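Local coordinates for protein EDTA monooxygenase (EDTA-degrading bacterium BNC1, PDB 5DQP) that probably acts as an FMN-dependent monooxygenase of the bacterial luciferase-like family, using molecular oxygen in the breakdown of the chelator EDTA, at residues L154-V157 / H158-N162; V200-P204 / Y205-V209. All coordinates share one frame; numbering follows the deposited sequence.

In the fold
From the N terminus, the chain first reaches contact 1, in the last two turns of helix 143-161, and about forty residues later contact 2, a proline-rich turn between strands 193-194 and 210-213. Both are local, so neither closes a long loop; they come in series, and neither encloses or crosses the other. The intervening chain makes two small antiparallel strand pairs and then returns, so that the centres of the two contacts lie about 11 Å apart. There Trp161 packs on Pro207 and Pro208, and Asn162 on Leu202. The helix end is thereby tied to the segment leading into strand 210-213 of the parallel barrel sheet.

Contact 1. Residues L154-V157 / H158-N162; sequences LEVV and HGLWN
His158 opens the last turns of helix 143-161 with a nearly straight bond from its N to Leu154 O (2.9 Å, 173° at the hydrogen). Its ring lies with one edge near that same carbonyl oxygen, CD2 standing 3.5 Å from Leu154 O, while CZ3 of Trp161 approaches one of its faces. The His158 side chain also touches Leu429 near the C terminus of the chain. Gly159 repeats the i to i+4 pattern, its N bonded to Glu155 O. The Glu155 carboxylate lies close to that of Glu151 and has a long, weak ion pair with Arg225. Leu160 N binds Val156 O at 2.8 Å. The two side chains run side by side in the same direction, and CD1 of Leu160 rests 3.8 Å from CG1 of Val156; together they face Pro102, Tyr103 and Ala106 of helix 102-115. Trp161 adds the fourth backbone bond, to Val157 O, and carries the closest side-chain packing. CG1 of Val157 sits over one face of the indole, 3.4 Å from the centroid of the six-membered ring and 14° from its normal, a CH-pi contact in which CZ2 is the nearest ring atom to CG1, at 3.3 Å. The methyl is turned away from the valine N (chi1 170°) and lies beside the carbonyl carbon, which brings it over the indole. The indole NE1 is satisfied by Ala106 O, a bond that, with the packing on its face, probably restrains the turn of the ring, and Trp122 of strand 120-125 touches both Val157 and Trp161. Asn162 ends the run, its N bonded to His158 O. This is regular alpha-helical i, i+4 packing, here on an outer helix laid against strand 120-125 of a luciferase-like TIM barrel.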
loop_
_atom_site.group_PDB
_atom_site.type_symbol
_atom_site.label_atom_id
_atom_site.label_comp_id
_atom_site.label_asym_id
_atom_site.label_seq_id
_atom_site.Cartn_x
_atom_site.Cartn_y
_atom_site.Cartn_z
ATOM N N LEU A 154 11.056 15.518 0.594
ATOM C CA LEU A 154 9.805 16.188 0.265
ATOM C C LEU A 154 9.922 16.980 -1.027
ATOM O O LEU A 154 8.971 17.017 -1.818
ATOM C CB LEU A 154 9.374 17.094 1.417
ATOM C CG LEU A 154 8.466 16.440 2.468
ATOM C CD1 LEU A 154 7.175 16.005 1.799
ATOM C CD2 LEU A 154 9.133 15.268 3.072
ATOM N N GLU A 155 11.079 17.616 -1.271
ATOM C CA GLU A 155 11.289 18.281 -2.555
ATOM C C GLU A 155 11.232 17.283 -3.710
ATOM O O GLU A 155 10.641 17.568 -4.759
ATOM C CB GLU A 155 12.630 19.008 -2.584
ATOM C CG GLU A 155 12.834 20.075 -1.540
ATOM C CD GLU A 155 14.198 20.755 -1.682
ATOM O OE1 GLU A 155 14.927 20.446 -2.654
ATOM O OE2 GLU A 155 14.542 21.597 -0.825
ATOM N N VAL A 156 11.886 16.132 -3.560
ATOM C CA VAL A 156 11.843 15.138 -4.618
ATOM C C VAL A 156 10.406 14.723 -4.860
ATOM O O VAL A 156 9.910 14.769 -5.988
ATOM C CB VAL A 156 12.721 13.923 -4.272
ATOM C CG1 VAL A 156 12.501 12.844 -5.314
ATOM C CG2 VAL A 156 14.194 14.324 -4.197
ATOM N N VAL A 157 9.689 14.388 -3.786
ATOM C CA VAL A 157 8.338 13.873 -3.948
ATOM C C VAL A 157 7.437 14.910 -4.620
ATOM O O VAL A 157 6.712 14.590 -5.565
ATOM C CB VAL A 157 7.788 13.407 -2.592
ATOM C CG1 VAL A 157 6.278 13.086 -2.688
ATOM C CG2 VAL A 157 8.575 12.217 -2.143
ATOM N N HIS A 158 7.455 16.165 -4.148
ATOM C CA HIS A 158 6.620 17.173 -4.801
ATOM C C HIS A 158 7.017 17.350 -6.261
ATOM O O HIS A 158 6.152 17.469 -7.142
ATOM C CB HIS A 158 6.683 18.506 -4.051
ATOM C CG HIS A 158 5.674 18.610 -2.948
ATOM N ND1 HIS A 158 4.339 18.854 -3.187
ATOM C CD2 HIS A 158 5.794 18.454 -1.609
ATOM C CE1 HIS A 158 3.684 18.871 -2.040
ATOM N NE2 HIS A 158 4.543 18.623 -1.067
ATOM N N GLY A 159 8.323 17.339 -6.542
ATOM C CA GLY A 159 8.777 17.378 -7.921
ATOM C C GLY A 159 8.237 16.227 -8.753
ATOM O O GLY A 159 7.803 16.426 -9.888
ATOM N N LEU A 160 8.228 15.015 -8.190
ATOM C CA LEU A 160 7.683 13.860 -8.906
ATOM C C LEU A 160 6.190 13.999 -9.149
ATOM O O LEU A 160 5.696 13.693 -10.242
ATOM C CB LEU A 160 7.977 12.570 -8.138
ATOM C CG LEU A 160 9.452 12.193 -8.217
ATOM C CD1 LEU A 160 9.791 11.011 -7.320
ATOM C CD2 LEU A 160 9.818 11.882 -9.680
ATOM N N TRP A 161 5.439 14.404 -8.129
ATOM C CA TRP A 161 4.008 14.581 -8.321
ATOM C C TRP A 161 3.706 15.525 -9.483
ATOM O O TRP A 161 2.747 15.307 -10.227
ATOM C CB TRP A 161 3.365 15.075 -7.027
ATOM C CG TRP A 161 3.239 13.980 -6.008
ATOM C CD1 TRP A 161 3.228 12.626 -6.240
ATOM C CD2 TRP A 161 3.156 14.143 -4.592
ATOM N NE1 TRP A 161 3.114 11.937 -5.045
ATOM C CE2 TRP A 161 3.081 12.847 -4.020
ATOM C CE3 TRP A 161 3.141 15.257 -3.749
ATOM C CZ2 TRP A 161 2.972 12.645 -2.650
ATOM C CZ3 TRP A 161 3.045 15.054 -2.392
ATOM C CH2 TRP A 161 2.951 13.757 -1.856
ATOM N N ASN A 162 4.526 16.558 -9.680
ATOM C CA ASN A 162 4.227 17.540 -10.713
ATOM C C ASN A 162 4.789 17.187 -12.064
ATOM O O ASN A 162 4.544 17.932 -13.010
ATOM C CB ASN A 162 4.735 18.922 -10.308
ATOM C CG ASN A 162 3.929 19.501 -9.183
ATOM O OD1 ASN A 162 2.734 19.235 -9.072
ATOM N ND2 ASN A 162 4.572 20.275 -8.328
#

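Contact 2. Residues V200-P204 / Y205-V209; sequences VPLPP and YGPPV
The phenol ring of Tyr205 has Pro203 over one face: CB of the proline stands 3.6 Å from the ring centroid, 21° off the normal, in a CH-pi contact displaced toward the hydroxyl end. CZ is the nearest ring atom to Pro203 CB, at 3.4 Å, and CG of the proline reaches CE1. The pyrrolidine of Pro204 meets the ring more loosely, with its CG 4.1 Å from Tyr205 CD2. The tyrosine gains this place by setting its CG between backbone N and carbonyl carbon (chi1 46°), which folds the phenol back against Pro203. With an alanine here in place of the tyrosine, CB and CG of Pro203 would probably lose their flat partner and a gap would open beside the turn. Pro203 to Gly206 form a type I beta turn, closed by Gly206 N to Pro203 O at 3.2 Å, with the donor standing well above the carbonyl plane. Gly206 has a positive phi of 107°; at these backbone angles a CB would clash with Pro207 CD and press against the preceding carbonyl oxygen, which calls for glycine. CD1 of Leu202, just before the turn, lies against Pro207, just after it, 3.8 Å from Pro207 N and 4.0 Å from Pro207 CB, so that the two arms touch. The turn joins two extended arms. Leu202 O accepts a bond from Trp168 NE1, while Pro207 O takes one from Arg419 NE. Pro201 packs on Leu114 and Pro208 on Ile109, both of helix 102-115, and Pro207 and Pro208 rest on Trp161 of helix 143-161. Past them, the backbone of Val209 bonds to that of Trp122, as the chain enters strand 210-213 beside strand 120-125.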
loop_
_atom_site.group_PDB
_atom_site.type_symbol
_atom_site.label_atom_id
_atom_site.label_comp_id
_atom_site.label_asym_id
_atom_site.label_seq_id
_atom_site.Cartn_x
_atom_site.Cartn_y
_atom_site.Cartn_z
ATOM N N VAL A 200 2.681 8.214 -12.476
ATOM C CA VAL A 200 1.313 8.396 -12.002
ATOM C C VAL A 200 1.018 9.866 -12.240
ATOM O O VAL A 200 1.813 10.710 -11.826
ATOM C CB VAL A 200 1.144 8.037 -10.514
ATOM C CG1 VAL A 200 -0.310 8.275 -10.077
ATOM C CG2 VAL A 200 1.583 6.601 -10.225
ATOM N N PRO A 201 -0.076 10.228 -12.899
ATOM C CA PRO A 201 -0.263 11.633 -13.278
ATOM C C PRO A 201 -0.875 12.473 -12.164
ATOM O O PRO A 201 -1.653 11.992 -11.338
ATOM C CB PRO A 201 -1.218 11.537 -14.471
ATOM C CG PRO A 201 -2.095 10.369 -14.063
ATOM C CD PRO A 201 -1.180 9.375 -13.381
ATOM N N LEU A 202 -0.519 13.757 -12.172
ATOM C CA LEU A 202 -1.120 14.715 -11.259
ATOM C C LEU A 202 -2.613 14.803 -11.550
ATOM O O LEU A 202 -3.002 14.958 -12.713
ATOM C CB LEU A 202 -0.486 16.094 -11.419
ATOM C CG LEU A 202 -0.846 17.200 -10.420
ATOM C CD1 LEU A 202 -0.391 16.817 -9.005
ATOM C CD2 LEU A 202 -0.176 18.475 -10.838
ATOM N N PRO A 203 -3.467 14.693 -10.549
ATOM C CA PRO A 203 -4.900 14.849 -10.783
ATOM C C PRO A 203 -5.237 16.313 -10.984
ATOM O O PRO A 203 -4.459 17.187 -10.588
ATOM C CB PRO A 203 -5.532 14.302 -9.491
ATOM C CG PRO A 203 -4.389 13.543 -8.784
ATOM C CD PRO A 203 -3.168 14.322 -9.157
ATOM N N PRO A 204 -6.403 16.616 -11.562
ATOM C CA PRO A 204 -6.780 18.019 -11.758
ATOM C C PRO A 204 -7.084 18.751 -10.467
ATOM O O PRO A 204 -7.049 19.986 -10.442
ATOM C CB PRO A 204 -8.024 17.923 -12.655
ATOM C CG PRO A 204 -8.595 16.588 -12.346
ATOM C CD PRO A 204 -7.411 15.688 -12.108
ATOM N N TYR A 205 -7.355 18.050 -9.381
ATOM C CA TYR A 205 -7.602 18.718 -8.111
ATOM C C TYR A 205 -6.354 18.780 -7.214
ATOM O O TYR A 205 -6.451 19.204 -6.058
ATOM C CB TYR A 205 -8.765 18.025 -7.396
ATOM C CG TYR A 205 -8.601 16.526 -7.429
ATOM C CD1 TYR A 205 -7.732 15.894 -6.548
ATOM C CD2 TYR A 205 -9.292 15.742 -8.347
ATOM C CE1 TYR A 205 -7.540 14.543 -6.591
ATOM C CE2 TYR A 205 -9.116 14.362 -8.382
ATOM C CZ TYR A 205 -8.244 13.772 -7.498
ATOM O OH TYR A 205 -8.057 12.409 -7.516
ATOM N N GLY A 206 -5.190 18.378 -7.715
ATOM C CA GLY A 206 -3.950 18.646 -7.023
ATOM C C GLY A 206 -3.334 17.422 -6.381
ATOM O O GLY A 206 -3.910 16.333 -6.388
ATOM N N PRO A 207 -2.166 17.606 -5.765
ATOM C CA PRO A 207 -1.396 16.475 -5.219
ATOM C C PRO A 207 -1.941 15.999 -3.876
ATOM O O PRO A 207 -2.810 16.646 -3.267
ATOM C CB PRO A 207 0.011 17.080 -5.073
ATOM C CG PRO A 207 -0.252 18.509 -4.717
ATOM C CD PRO A 207 -1.463 18.890 -5.577
ATOM N N PRO A 208 -1.458 14.854 -3.376
ATOM C CA PRO A 208 -1.890 14.391 -2.057
ATOM C C PRO A 208 -1.596 15.413 -0.977
ATOM O O PRO A 208 -0.589 16.121 -1.024
ATOM C CB PRO A 208 -1.059 13.118 -1.834
ATOM C CG PRO A 208 -0.681 12.670 -3.235
ATOM C CD PRO A 208 -0.444 13.952 -3.966
ATOM N N VAL A 209 -2.495 15.473 0.009
ATOM C CA VAL A 209 -2.301 16.320 1.186
ATOM C C VAL A 209 -1.152 15.777 2.028
ATOM O O VAL A 209 -1.024 14.565 2.229
ATOM C CB VAL A 209 -3.612 16.381 1.992
ATOM C CG1 VAL A 209 -3.427 17.064 3.348
ATOM C CG2 VAL A 209 -4.698 17.073 1.179
#